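Long-range contacts in probable transcriptional regulator (Pseudomonas aeruginosa, PDB 2ESN), which probably regulates transcription as a LysR-type factor, pairing a DNA-binding helix-turn-helix domain with a domain that is likely to bind a small effector molecule: residues F103-T108 and V130-V135; D152-Y157 and R281-V286; A170-A175 and P277-L282; H203-P208 and L225-A230; P234-A239 and T251-A256. One frame throughout, in Å; residues are numbered along the deposited sequence.

Interaction 1 of 5, residues F103-T108 and V130-V135; sequences FVFAAT and VRLRLV
The ring of Phe103 has the carbonyl oxygen of Arg131 at its edge, in the ring plane, while CG1 of Val130 comes up obliquely, 3.9 Å from Phe103 CD1. The ring of Phe105 is met obliquely too: with CG beside the backbone N (chi1 -72°) it leans back toward Leu132, the partner of Phe103 in the register, and its CE2 lies 3.6 Å from Leu132 CD2. Both phenyl groups stand on the same sheet face as Leu132 and Leu134. Leu134 fits between Phe105 and Ala107, its CD2 3.7 Å from Ala107 CB. On the other face Val104 and Arg133 run side by side in the same direction. Five backbone hydrogen bonds tie the strands in parallel register; Arg133 N to Phe103 O and Phe105 N to Arg133 O are both 2.7 Å and close to straight. Helix 109-126 covers Leu132 and Leu134, and Met297 of helix 293-303 packs on both phenylalanines. Leu132 and Arg133 also pair with a strand of the second subunit, which continues the sheet across the interface. Strand 102-107, helix 109-126 and strand 131-136 form a beta-alpha-beta unit of the periplasmic-binding-protein-like domain of LysR regulators.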
# COMPACT_ATOMS: atom_id res chain seq x y z
N PHE C 103 6.59 2.56 23.69
CA PHE C 103 5.24 2.12 23.47
C PHE C 103 4.54 3.00 22.43
O PHE C 103 4.65 4.24 22.48
CB PHE C 103 4.46 2.08 24.79
CG PHE C 103 4.98 1.06 25.74
CD1 PHE C 103 6.09 1.34 26.55
CD2 PHE C 103 4.40 -0.19 25.80
CE1 PHE C 103 6.63 0.40 27.40
CE2 PHE C 103 4.88 -1.14 26.64
CZ PHE C 103 5.98 -0.85 27.49
N VAL C 104 3.88 2.36 21.46
CA VAL C 104 3.25 3.07 20.33
C VAL C 104 1.74 2.93 20.49
O VAL C 104 1.24 1.83 20.62
CB VAL C 104 3.69 2.56 18.93
CG1 VAL C 104 2.96 3.36 17.75
CG2 VAL C 104 5.22 2.63 18.77
N PHE C 105 1.06 4.07 20.62
CA PHE C 105 -0.38 4.07 20.80
C PHE C 105 -1.01 4.80 19.61
O PHE C 105 -0.44 5.75 19.11
CB PHE C 105 -0.81 4.85 22.08
CG PHE C 105 -0.50 4.18 23.39
CD1 PHE C 105 -1.52 3.70 24.17
CD2 PHE C 105 0.80 4.12 23.88
CE1 PHE C 105 -1.27 3.10 25.44
CE2 PHE C 105 1.07 3.58 25.18
CZ PHE C 105 0.02 3.04 25.93
N ALA C 106 -2.18 4.32 19.20
CA ALA C 106 -3.03 4.91 18.19
C ALA C 106 -3.96 5.68 19.02
O ALA C 106 -4.46 5.18 20.03
CB ALA C 106 -3.83 3.85 17.47
N ALA C 107 -4.21 6.92 18.65
CA ALA C 107 -4.85 7.83 19.65
C ALA C 107 -5.54 8.95 18.96
O ALA C 107 -5.37 9.11 17.72
CB ALA C 107 -3.79 8.38 20.59
N THR C 108 -6.31 9.72 19.74
CA THR C 108 -6.81 10.99 19.23
C THR C 108 -6.25 12.16 20.09
O THR C 108 -5.59 11.90 21.08
CB THR C 108 -8.33 11.02 19.25
OG1 THR C 108 -8.78 10.82 20.58
CG2 THR C 108 -8.90 9.93 18.33
N VAL C 130 11.48 4.83 29.71
CA VAL C 130 10.36 4.39 28.86
C VAL C 130 9.84 5.62 28.09
O VAL C 130 9.71 6.75 28.67
CB VAL C 130 9.23 3.73 29.68
CG1 VAL C 130 7.88 3.83 28.96
CG2 VAL C 130 9.54 2.25 30.01
N ARG C 131 9.63 5.43 26.77
CA ARG C 131 9.14 6.45 25.88
C ARG C 131 7.80 6.06 25.35
O ARG C 131 7.48 4.86 25.29
CB ARG C 131 10.04 6.59 24.66
CG ARG C 131 11.32 7.19 24.99
CD ARG C 131 12.44 6.25 24.57
NE ARG C 131 13.51 6.49 25.51
CZ ARG C 131 14.67 5.86 25.60
NH1 ARG C 131 15.52 6.24 26.57
NH2 ARG C 131 15.00 4.88 24.74
N LEU C 132 7.02 7.06 24.96
CA LEU C 132 5.72 6.82 24.28
C LEU C 132 5.66 7.52 22.95
O LEU C 132 6.22 8.62 22.78
CB LEU C 132 4.51 7.22 25.15
CG LEU C 132 3.86 6.13 25.99
CD1 LEU C 132 4.75 5.67 27.15
CD2 LEU C 132 2.50 6.56 26.55
N ARG C 133 5.06 6.82 21.98
CA ARG C 133 4.82 7.39 20.63
C ARG C 133 3.31 7.29 20.30
O ARG C 133 2.70 6.19 20.30
CB ARG C 133 5.65 6.69 19.57
CG ARG C 133 5.89 7.52 18.33
CD ARG C 133 5.52 6.70 17.16
NE ARG C 133 6.28 6.97 15.95
CZ ARG C 133 6.21 8.04 15.16
NH1 ARG C 133 5.42 9.10 15.42
NH2 ARG C 133 7.00 8.05 14.09
N LEU C 134 2.68 8.44 20.13
CA LEU C 134 1.24 8.44 19.80
C LEU C 134 1.08 8.84 18.35
O LEU C 134 1.72 9.74 17.93
CB LEU C 134 0.43 9.38 20.66
CG LEU C 134 -0.13 8.78 21.92
CD1 LEU C 134 1.02 8.38 22.84
CD2 LEU C 134 -1.05 9.87 22.51
N VAL C 135 0.24 8.12 17.61
CA VAL C 135 0.07 8.35 16.18
C VAL C 135 -1.39 8.57 15.88
O VAL C 135 -2.28 8.01 16.57
CB VAL C 135 0.64 7.13 15.31
CG1 VAL C 135 2.12 6.94 15.56
CG2 VAL C 135 -0.10 5.81 15.59

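Interaction 2 of 5, residues D152-Y157 and R281-V286; sequences DFALGY and RLYSHV
With CG anti to the backbone N (chi1 175°), Leu282 sends CD1 across to Phe153 and Leu155, whose own CG atoms sit beside their backbone N (chi1 -64° and -54°). Leu282 CD1 thus lies 3.6 Å from both Phe153 CD2 and Leu155 CD2, approaching the phenyl ring obliquely. Ser284 CB touches the same ring 3.9 Å from Phe153 CD2. Helix 293-303 closes over this apolar face through Met297, Ile298 and Leu301.

On the opposite face Tyr283 lays its ring along the backbone of the other strand. Its edge meets the main chain from Ala154 to Gly156: CD1 is 3.4 Å from Ala154 O, and CE1 is 3.7 Å from Gly156 N. Gly156 has no side chain between its backbone and this ring. The phenol oxygen goes on to Asp158 and Lys140, and Lys140 also holds Tyr157 O, so Lys140 links the phenol of Tyr283 to the backbone of Tyr157. Arg281 brings its CG to 3.4 Å from Gly156 O, while its guanidinium forms a salt bridge with Asp158.

Four backbone hydrogen bonds join the strands in two reciprocal pairs. Tyr283 N to Ala154 O is nearly straight, and Arg281 N to Gly156 O is short at 2.6 Å; Gly156 N to Arg281 O is longer. The late strand 278-285 thereby returns beside strand 153-157, adding an antiparallel strand next to the parallel pair 102-107 and 153-157, as in the periplasmic-binding-protein-like domain of LysR regulators.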
# COMPACT_ATOMS: atom_id res chain seq x y z
N ASP C 152 1.39 -1.01 19.58
CA ASP C 152 1.19 -1.79 20.79
C ASP C 152 -0.26 -1.73 21.21
O ASP C 152 -0.84 -2.73 21.55
CB ASP C 152 2.15 -1.29 21.91
CG ASP C 152 3.64 -1.45 21.55
OD1 ASP C 152 4.13 -2.57 21.52
OD2 ASP C 152 4.35 -0.47 21.26
N PHE C 153 -0.85 -0.53 21.18
CA PHE C 153 -2.16 -0.31 21.76
C PHE C 153 -2.97 0.75 20.98
O PHE C 153 -2.41 1.56 20.29
CB PHE C 153 -2.02 0.25 23.19
CG PHE C 153 -1.38 -0.67 24.17
CD1 PHE C 153 -0.05 -0.49 24.52
CD2 PHE C 153 -2.10 -1.67 24.78
CE1 PHE C 153 0.57 -1.32 25.47
CE2 PHE C 153 -1.49 -2.56 25.69
CZ PHE C 153 -0.17 -2.37 26.07
N ALA C 154 -4.27 0.76 21.19
CA ALA C 154 -5.12 1.79 20.61
C ALA C 154 -6.01 2.30 21.70
O ALA C 154 -6.31 1.58 22.65
CB ALA C 154 -5.92 1.23 19.43
N LEU C 155 -6.42 3.56 21.58
CA LEU C 155 -7.27 4.18 22.61
C LEU C 155 -8.58 4.64 21.97
O LEU C 155 -8.59 5.05 20.82
CB LEU C 155 -6.57 5.43 23.19
CG LEU C 155 -5.16 5.28 23.76
CD1 LEU C 155 -4.59 6.63 24.29
CD2 LEU C 155 -5.19 4.26 24.93
N GLY C 156 -9.68 4.58 22.74
CA GLY C 156 -10.97 5.11 22.27
C GLY C 156 -12.07 4.63 23.21
O GLY C 156 -11.78 4.16 24.30
N TYR C 157 -13.32 4.72 22.79
CA TYR C 157 -14.44 4.13 23.51
C TYR C 157 -15.35 3.31 22.57
O TYR C 157 -15.29 3.47 21.34
CB TYR C 157 -15.17 5.18 24.38
CG TYR C 157 -16.03 6.28 23.70
CD1 TYR C 157 -15.52 7.59 23.52
CD2 TYR C 157 -17.39 6.03 23.35
CE1 TYR C 157 -16.31 8.63 22.96
CE2 TYR C 157 -18.21 7.06 22.80
CZ TYR C 157 -17.67 8.35 22.59
OH TYR C 157 -18.47 9.34 22.01
N ARG C 281 -11.12 3.23 26.60
CA ARG C 281 -10.49 1.94 26.77
C ARG C 281 -9.20 1.78 26.05
O ARG C 281 -8.82 2.57 25.18
CB ARG C 281 -11.46 0.76 26.49
CG ARG C 281 -12.40 1.00 25.39
CD ARG C 281 -13.74 0.39 25.71
NE ARG C 281 -13.63 -1.02 25.97
CZ ARG C 281 -14.62 -1.79 26.42
NH1 ARG C 281 -15.83 -1.24 26.66
NH2 ARG C 281 -14.41 -3.09 26.60
N LEU C 282 -8.49 0.77 26.50
CA LEU C 282 -7.19 0.47 25.97
C LEU C 282 -7.40 -0.83 25.21
O LEU C 282 -7.77 -1.83 25.80
CB LEU C 282 -6.23 0.31 27.16
CG LEU C 282 -4.83 -0.14 26.80
CD1 LEU C 282 -4.13 1.03 26.07
CD2 LEU C 282 -4.02 -0.65 28.05
N TYR C 283 -7.18 -0.79 23.91
CA TYR C 283 -7.28 -1.97 23.08
C TYR C 283 -5.92 -2.55 22.70
O TYR C 283 -4.96 -1.82 22.42
CB TYR C 283 -8.01 -1.66 21.79
CG TYR C 283 -9.34 -0.99 21.94
CD1 TYR C 283 -9.43 0.42 21.88
CD2 TYR C 283 -10.53 -1.73 22.04
CE1 TYR C 283 -10.63 1.06 21.97
CE2 TYR C 283 -11.77 -1.08 22.13
CZ TYR C 283 -11.80 0.33 22.09
OH TYR C 283 -13.00 1.02 22.19
N SER C 284 -5.86 -3.89 22.70
CA SER C 284 -4.73 -4.63 22.21
C SER C 284 -5.17 -5.96 21.58
O SER C 284 -6.28 -6.47 21.84
CB SER C 284 -3.72 -4.92 23.31
OG SER C 284 -4.38 -5.59 24.34
N HIS C 285 -4.27 -6.46 20.74
CA HIS C 285 -4.30 -7.80 20.18
C HIS C 285 -3.84 -8.88 21.18
O HIS C 285 -2.79 -8.74 21.81
CB HIS C 285 -3.38 -7.83 18.96
CG HIS C 285 -3.69 -8.93 18.00
ND1 HIS C 285 -3.36 -10.25 18.24
CD2 HIS C 285 -4.31 -8.90 16.79
CE1 HIS C 285 -3.77 -10.99 17.22
NE2 HIS C 285 -4.34 -10.20 16.33
N VAL C 286 -4.63 -9.96 21.29
CA VAL C 286 -4.31 -11.17 22.09
C VAL C 286 -2.87 -11.70 21.88
O VAL C 286 -2.26 -12.17 22.84
CB VAL C 286 -5.39 -12.30 21.91
CG1 VAL C 286 -5.13 -13.46 22.83
CG2 VAL C 286 -6.80 -11.76 22.20

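Interaction 3 of 5, residues A170-A175 and P277-L282; sequences AHDWFA and PYVLRL
Arg281 starts with CB 3.4 Å from His171 O, and its bent chain then passes Asp172, with CD 3.5 Å from Asp172 OD1. At the tip the carboxylate oxygen sits over the centre of one guanidinium face: Asp172 OD1 is 3.1 Å from Arg281 NE, and the two planes are almost perpendicular (87°). The salt bridge is therefore held by charge, with no N-H aimed at the oxygen. Ala170 CB meets the guanidinium at its edge, and the group's stronger partner is Asp158, which forms a salt bridge with NH1. Val279 CG1 packs against Asp172, 3.5 Å from Asp172 CG. On the other side Trp173, with CG between backbone N and carbonyl carbon (chi1 59°), turns its indole beneath Leu280. Leu280 CB lies 4.1 Å from the centroid of the six-membered ring in a CH-pi contact, while CD1 reaches Trp173 CH2. A water joins His171 ND1 to Leu282 O. Trp173 N binds Leu280 O and Leu280 N binds Phe174 O, so the antiparallel register slips by one residue. That slip is a beta bulge at Trp173, set where strands 168-183 and 278-285 pair in the LysR substrate-binding domain, of the periplasmic-binding-protein-like fold.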
# COMPACT_ATOMS: atom_id res chain seq x y z
N ALA C 170 -9.84 -5.48 25.23
CA ALA C 170 -10.00 -4.10 25.67
C ALA C 170 -10.00 -4.03 27.21
O ALA C 170 -10.46 -4.97 27.89
CB ALA C 170 -11.30 -3.55 25.15
N HIS C 171 -9.45 -2.95 27.75
CA HIS C 171 -9.49 -2.72 29.18
C HIS C 171 -9.92 -1.30 29.45
O HIS C 171 -9.33 -0.34 28.91
CB HIS C 171 -8.12 -3.01 29.82
CG HIS C 171 -7.79 -4.47 29.89
ND1 HIS C 171 -7.09 -5.14 28.90
CD2 HIS C 171 -8.07 -5.40 30.85
CE1 HIS C 171 -6.95 -6.41 29.24
NE2 HIS C 171 -7.53 -6.59 30.42
N ASP C 172 -10.92 -1.15 30.31
CA ASP C 172 -11.46 0.17 30.62
C ASP C 172 -10.54 0.98 31.50
O ASP C 172 -9.96 0.44 32.46
CB ASP C 172 -12.83 0.02 31.24
CG ASP C 172 -13.77 -0.70 30.32
OD1 ASP C 172 -13.60 -0.64 29.07
OD2 ASP C 172 -14.69 -1.35 30.85
N TRP C 173 -10.37 2.26 31.17
CA TRP C 173 -9.56 3.15 32.05
C TRP C 173 -10.16 4.48 32.57
O TRP C 173 -9.58 5.11 33.48
CB TRP C 173 -8.14 3.31 31.51
CG TRP C 173 -8.06 3.89 30.13
CD1 TRP C 173 -8.21 3.21 28.97
CD2 TRP C 173 -7.81 5.28 29.77
NE1 TRP C 173 -8.09 4.08 27.91
CE2 TRP C 173 -7.81 5.34 28.37
CE3 TRP C 173 -7.60 6.47 30.50
CZ2 TRP C 173 -7.60 6.57 27.65
CZ3 TRP C 173 -7.39 7.67 29.81
CH2 TRP C 173 -7.40 7.72 28.39
N PHE C 174 -11.29 4.90 32.02
CA PHE C 174 -11.92 6.17 32.41
C PHE C 174 -13.38 6.21 32.00
O PHE C 174 -13.69 6.13 30.80
CB PHE C 174 -11.21 7.33 31.72
CG PHE C 174 -11.66 8.70 32.19
CD1 PHE C 174 -11.70 9.01 33.56
CD2 PHE C 174 -12.03 9.67 31.28
CE1 PHE C 174 -12.13 10.29 34.00
CE2 PHE C 174 -12.42 10.94 31.69
CZ PHE C 174 -12.48 11.27 33.07
N ALA C 175 -14.27 6.34 32.98
CA ALA C 175 -15.70 6.61 32.69
C ALA C 175 -15.96 8.13 32.78
O ALA C 175 -15.52 8.75 33.71
CB ALA C 175 -16.64 5.81 33.69
N PRO C 277 -23.02 7.47 29.20
CA PRO C 277 -21.69 7.76 29.68
C PRO C 277 -20.82 7.04 28.71
O PRO C 277 -21.26 6.08 28.07
CB PRO C 277 -21.64 7.04 31.05
CG PRO C 277 -23.11 7.03 31.51
CD PRO C 277 -23.84 6.76 30.20
N TYR C 278 -19.61 7.53 28.52
CA TYR C 278 -18.64 6.81 27.73
C TYR C 278 -17.60 6.21 28.66
O TYR C 278 -17.40 6.67 29.82
CB TYR C 278 -18.01 7.70 26.64
CG TYR C 278 -17.14 8.81 27.18
CD1 TYR C 278 -17.68 10.07 27.49
CD2 TYR C 278 -15.76 8.61 27.37
CE1 TYR C 278 -16.85 11.12 27.97
CE2 TYR C 278 -14.93 9.63 27.85
CZ TYR C 278 -15.47 10.89 28.17
OH TYR C 278 -14.63 11.89 28.66
N VAL C 279 -16.96 5.17 28.18
CA VAL C 279 -15.90 4.54 28.92
C VAL C 279 -14.75 4.45 27.95
O VAL C 279 -14.92 3.82 26.89
CB VAL C 279 -16.32 3.13 29.46
CG1 VAL C 279 -15.17 2.48 30.20
CG2 VAL C 279 -17.50 3.29 30.40
N LEU C 280 -13.63 5.11 28.28
CA LEU C 280 -12.44 5.11 27.39
C LEU C 280 -11.70 3.80 27.63
O LEU C 280 -11.66 3.31 28.75
CB LEU C 280 -11.49 6.28 27.67
CG LEU C 280 -11.98 7.71 27.34
CD1 LEU C 280 -10.81 8.67 27.50
CD2 LEU C 280 -12.53 7.81 25.92
N ARG C 281 -11.12 3.23 26.60
CA ARG C 281 -10.49 1.94 26.77
C ARG C 281 -9.20 1.78 26.05
O ARG C 281 -8.82 2.57 25.18
CB ARG C 281 -11.46 0.76 26.49
CG ARG C 281 -12.40 1.00 25.39
CD ARG C 281 -13.74 0.39 25.71
NE ARG C 281 -13.63 -1.02 25.97
CZ ARG C 281 -14.62 -1.79 26.42
NH1 ARG C 281 -15.83 -1.24 26.66
NH2 ARG C 281 -14.41 -3.09 26.60
N LEU C 282 -8.49 0.77 26.50
CA LEU C 282 -7.19 0.47 25.97
C LEU C 282 -7.40 -0.83 25.21
O LEU C 282 -7.77 -1.83 25.80
CB LEU C 282 -6.23 0.31 27.16
CG LEU C 282 -4.83 -0.14 26.80
CD1 LEU C 282 -4.13 1.03 26.07
CD2 LEU C 282 -4.02 -0.65 28.05
O HOH W 1 -5.74 -4.02 26.59

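Interaction 4 of 5, residues H203-P208 and L225-A230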
# COMPACT_ATOMS: atom_id res chain seq x y z
N HIS C 203 -23.69 24.00 15.07
CA HIS C 203 -22.99 23.08 15.91
C HIS C 203 -21.59 22.82 15.40
O HIS C 203 -21.36 22.77 14.18
CB HIS C 203 -23.75 21.78 16.06
CG HIS C 203 -25.00 21.90 16.85
ND1 HIS C 203 -25.07 21.59 18.18
CD2 HIS C 203 -26.24 22.33 16.50
CE1 HIS C 203 -26.29 21.81 18.62
NE2 HIS C 203 -27.02 22.24 17.62
N ALA C 204 -20.63 22.67 16.35
CA ALA C 204 -19.29 22.24 16.00
C ALA C 204 -19.26 20.75 16.30
O ALA C 204 -19.80 20.32 17.29
CB ALA C 204 -18.23 22.94 16.83
N VAL C 205 -18.63 19.94 15.45
CA VAL C 205 -18.72 18.49 15.65
C VAL C 205 -17.35 17.87 15.49
O VAL C 205 -16.58 18.26 14.61
CB VAL C 205 -19.72 17.86 14.60
CG1 VAL C 205 -19.69 16.38 14.64
CG2 VAL C 205 -21.16 18.37 14.91
N VAL C 206 -17.00 16.98 16.41
CA VAL C 206 -15.69 16.38 16.44
C VAL C 206 -15.75 15.00 15.74
O VAL C 206 -16.48 14.13 16.14
CB VAL C 206 -15.20 16.25 17.89
CG1 VAL C 206 -13.84 15.50 17.94
CG2 VAL C 206 -15.02 17.63 18.52
N THR C 207 -14.96 14.83 14.68
CA THR C 207 -14.94 13.62 13.86
C THR C 207 -13.47 13.18 13.78
O THR C 207 -12.78 13.55 12.85
CB THR C 207 -15.44 13.94 12.45
OG1 THR C 207 -14.79 15.11 11.97
CG2 THR C 207 -16.88 14.27 12.48
N PRO C 208 -12.99 12.43 14.77
CA PRO C 208 -11.56 12.16 14.96
C PRO C 208 -10.99 11.28 13.85
O PRO C 208 -9.81 11.35 13.58
CB PRO C 208 -11.49 11.39 16.27
CG PRO C 208 -12.83 11.57 16.93
CD PRO C 208 -13.80 11.73 15.80
N LEU C 225 -33.95 13.19 15.30
CA LEU C 225 -33.47 14.58 15.49
C LEU C 225 -32.19 14.82 14.69
O LEU C 225 -31.35 13.92 14.55
CB LEU C 225 -33.23 14.87 16.97
CG LEU C 225 -34.23 14.39 18.06
CD1 LEU C 225 -33.69 14.48 19.50
CD2 LEU C 225 -35.53 15.16 17.94
N ARG C 226 -32.06 16.02 14.14
CA ARG C 226 -30.88 16.38 13.38
C ARG C 226 -30.43 17.77 13.78
O ARG C 226 -31.28 18.65 14.04
CB ARG C 226 -31.17 16.30 11.87
CG ARG C 226 -32.31 17.21 11.42
CD ARG C 226 -32.10 17.75 10.00
NE ARG C 226 -30.83 18.47 9.93
CZ ARG C 226 -30.13 18.70 8.81
NH1 ARG C 226 -30.58 18.26 7.62
NH2 ARG C 226 -28.97 19.37 8.91
N ARG C 227 -29.12 17.98 13.87
CA ARG C 227 -28.61 19.31 14.18
C ARG C 227 -27.97 19.92 12.93
O ARG C 227 -27.57 19.16 12.03
CB ARG C 227 -27.72 19.27 15.44
CG ARG C 227 -26.54 18.37 15.33
CD ARG C 227 -25.80 18.16 16.64
NE ARG C 227 -24.73 17.20 16.34
CZ ARG C 227 -23.67 16.95 17.10
NH1 ARG C 227 -23.47 17.61 18.27
NH2 ARG C 227 -22.82 16.01 16.71
N GLU C 228 -27.94 21.26 12.85
CA GLU C 228 -27.29 21.99 11.75
C GLU C 228 -25.83 22.13 12.06
O GLU C 228 -25.49 22.75 13.06
CB GLU C 228 -27.87 23.42 11.49
CG GLU C 228 -29.34 23.47 11.13
CD GLU C 228 -29.69 22.67 9.84
OE1 GLU C 228 -30.57 21.73 9.87
OE2 GLU C 228 -29.04 22.98 8.80
N VAL C 229 -24.95 21.63 11.19
CA VAL C 229 -23.53 21.60 11.48
C VAL C 229 -22.81 22.68 10.76
O VAL C 229 -22.91 22.74 9.53
CB VAL C 229 -22.94 20.18 11.10
CG1 VAL C 229 -21.42 20.20 11.17
CG2 VAL C 229 -23.58 19.07 12.00
N ALA C 230 -22.05 23.52 11.47
CA ALA C 230 -21.21 24.52 10.83
C ALA C 230 -19.78 24.05 10.56
O ALA C 230 -19.19 24.40 9.54
CB ALA C 230 -21.18 25.77 11.68
O HOH W 2 -20.77 18.40 18.96
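Arg227 lies across His203 and Val205, within a beta-alpha-beta unit formed by strand 202-206, helix 215-221 and strand 228-233. Its CB stands over one face of the imidazole, 3.9 Å from the centroid of the His203 ring, and makes a CH-pi contact displaced toward the rim. From CG to NE the chain is extended, carrying CD past the ring and setting the guanidinium against Val205. There a methyl group covers one guanidinium face, with Val205 CG2 3.4 Å from Arg227 NH2. The same methyl touches Val229, its CG2 lying 3.8 Å from Val229 CG2, so Val205 is shared by the arginine and the neighbouring strand.

Backbone pairing is brief. His203 and Val229 form a parallel bridge, in which Ala230 N gives a sound bond to His203 O at 2.9 Å, whereas the bond from His203 N to Glu228 O is weak and bent at 120°. Glu228 O also lies in the plane of the imidazole, at its edge.

A second shell holds both polar ends. Asp217 of helix 215-221 forms a salt bridge with Arg227 NE, and the carbonyl of Tyr198 takes a hydrogen bond from His203 NE2, which probably helps to fix the ring's rotation. Arg131 of the second subunit packs on Val229. Arg227 is finally linked to the other strand through one water, which accepts from Arg227 NH1 at 2.9 Å and donates to Ala204 O at 2.7 Å.

Interaction 5 of 5, residues P234-A239 and T251-A256; sequences PTVLAA and TAPRHA
Val236 CG1 is the busiest atom of this contact, lying 4.1 Å from Pro253 CD and meeting the CB atoms of Ala256 and Ala252 in the same apolar patch. With CG1 anti to the backbone N (chi1 -168°), the methyl points across to the opposite segment, while CG2 turns beside the backbone N. Leu237 adds one further touch: its extended side chain brings CD2 4.0 Å from Ala256 CB. All these contacts are between aliphatic carbons, and the helix and the strand-helix corner face each other without any hydrogen bond between them.

The corner arises where strand 249-253 passes directly into helix 254-264, with Pro253 at the N-cap position. The contact packs the start of helix 236-244 on this corner, within the alpha/beta domain of periplasmic-binding-protein-like fold. Asp109 supports the first turn of helix 236-244, its carboxylate accepting from the backbone N of Val236 and Leu237.

Even at the patch the backbones stay apart, with Val236 CA 7.1 Å from Ala252 CA, and the buried surface is small, 147 Å². Beyond it the outlying residues belong to other surroundings. Arg254 and His255, both partly exposed, turn to other neighbours: His255 meets Phe174 edge-to-face, and Arg254 packs on Asp176 and Val179. Leu237 also packs against Leu237 of the second subunit.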
# COMPACT_ATOMS: atom_id res chain seq x y z
N PRO C 234 -11.30 17.17 13.72
CA PRO C 234 -10.93 15.95 14.42
C PRO C 234 -10.49 16.19 15.87
O PRO C 234 -10.32 15.21 16.63
CB PRO C 234 -9.74 15.43 13.56
CG PRO C 234 -9.49 16.45 12.49
CD PRO C 234 -10.23 17.67 12.83
N THR C 235 -10.28 17.45 16.26
CA THR C 235 -9.70 17.84 17.56
C THR C 235 -10.79 18.42 18.49
O THR C 235 -11.31 19.50 18.18
CB THR C 235 -8.90 19.17 17.42
OG1 THR C 235 -8.43 19.44 16.10
CG2 THR C 235 -7.93 19.43 18.47
N VAL C 236 -11.03 17.79 19.64
CA VAL C 236 -11.86 18.31 20.74
C VAL C 236 -11.28 19.60 21.33
O VAL C 236 -12.01 20.57 21.59
CB VAL C 236 -12.01 17.28 21.88
CG1 VAL C 236 -13.11 17.70 22.88
CG2 VAL C 236 -12.46 16.04 21.33
N LEU C 237 -9.95 19.65 21.51
CA LEU C 237 -9.40 20.76 22.23
C LEU C 237 -9.45 22.03 21.39
O LEU C 237 -9.82 23.06 21.91
CB LEU C 237 -8.00 20.45 22.82
CG LEU C 237 -7.84 19.33 23.85
CD1 LEU C 237 -6.32 19.26 24.30
CD2 LEU C 237 -8.80 19.45 25.05
N ALA C 238 -9.11 21.95 20.11
CA ALA C 238 -9.33 23.12 19.26
C ALA C 238 -10.83 23.46 19.19
O ALA C 238 -11.17 24.62 19.07
CB ALA C 238 -8.74 22.91 17.88
N ALA C 239 -11.69 22.44 19.21
CA ALA C 239 -13.15 22.65 19.07
C ALA C 239 -13.71 23.46 20.23
O ALA C 239 -14.60 24.29 20.05
CB ALA C 239 -13.88 21.30 19.03
N THR C 251 -20.88 19.40 21.65
CA THR C 251 -21.28 18.37 22.65
C THR C 251 -20.04 17.47 22.83
O THR C 251 -19.65 16.77 21.89
CB THR C 251 -22.52 17.57 22.18
OG1 THR C 251 -23.52 18.51 21.68
CG2 THR C 251 -23.03 16.64 23.34
N ALA C 252 -19.40 17.57 24.00
CA ALA C 252 -17.99 17.18 24.17
C ALA C 252 -17.84 16.44 25.48
O ALA C 252 -18.61 16.68 26.40
CB ALA C 252 -17.09 18.44 24.30
N PRO C 253 -16.80 15.61 25.59
CA PRO C 253 -16.43 15.07 26.86
C PRO C 253 -16.24 16.14 27.93
O PRO C 253 -15.49 17.13 27.73
CB PRO C 253 -15.10 14.35 26.57
CG PRO C 253 -15.14 14.05 25.03
CD PRO C 253 -15.91 15.20 24.47
N ARG C 254 -16.88 15.89 29.07
CA ARG C 254 -16.81 16.76 30.24
C ARG C 254 -15.38 16.96 30.81
O ARG C 254 -14.95 18.08 31.14
CB ARG C 254 -17.82 16.31 31.30
CG ARG C 254 -17.93 17.31 32.50
CD ARG C 254 -18.79 16.69 33.61
NE ARG C 254 -18.99 17.58 34.78
CZ ARG C 254 -18.25 17.59 35.92
NH1 ARG C 254 -18.55 18.44 36.90
NH2 ARG C 254 -17.18 16.81 36.12
N HIS C 255 -14.60 15.89 30.85
CA HIS C 255 -13.25 16.01 31.34
C HIS C 255 -12.50 17.05 30.54
O HIS C 255 -11.78 17.82 31.12
CB HIS C 255 -12.53 14.64 31.17
CG HIS C 255 -11.17 14.57 31.83
ND1 HIS C 255 -10.98 14.77 33.18
CD2 HIS C 255 -9.95 14.27 31.32
CE1 HIS C 255 -9.70 14.60 33.47
NE2 HIS C 255 -9.06 14.31 32.35
N ALA C 256 -12.67 17.09 29.20
CA ALA C 256 -11.96 18.10 28.38
C ALA C 256 -12.55 19.53 28.49
O ALA C 256 -11.83 20.56 28.58
CB ALA C 256 -11.87 17.63 26.90

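In the fold
All five contacts lie in the LysR substrate-binding region and reach one mixed, branched sheet. Along the chain interaction 1 closes before all the others open; interactions 4 and 5 follow each other in series, both nested inside the loops closed by interactions 2 and 3. Strands 102-107 and 153-157 are neighbours, linking interactions 1 and 2, and strand 278-285 serves both interaction 2 and interaction 3, whose centres are about 10 Å apart. Interactions 4 and 5, about 13 Å apart between centres, lie around strands 202-206 and 249-253. Strand 168-183 pairs with both 278-285 and 249-253, bridging the two groups. Interactions 1, 4 and 5 also touch the second subunit, consistent with an assembly built through this domain.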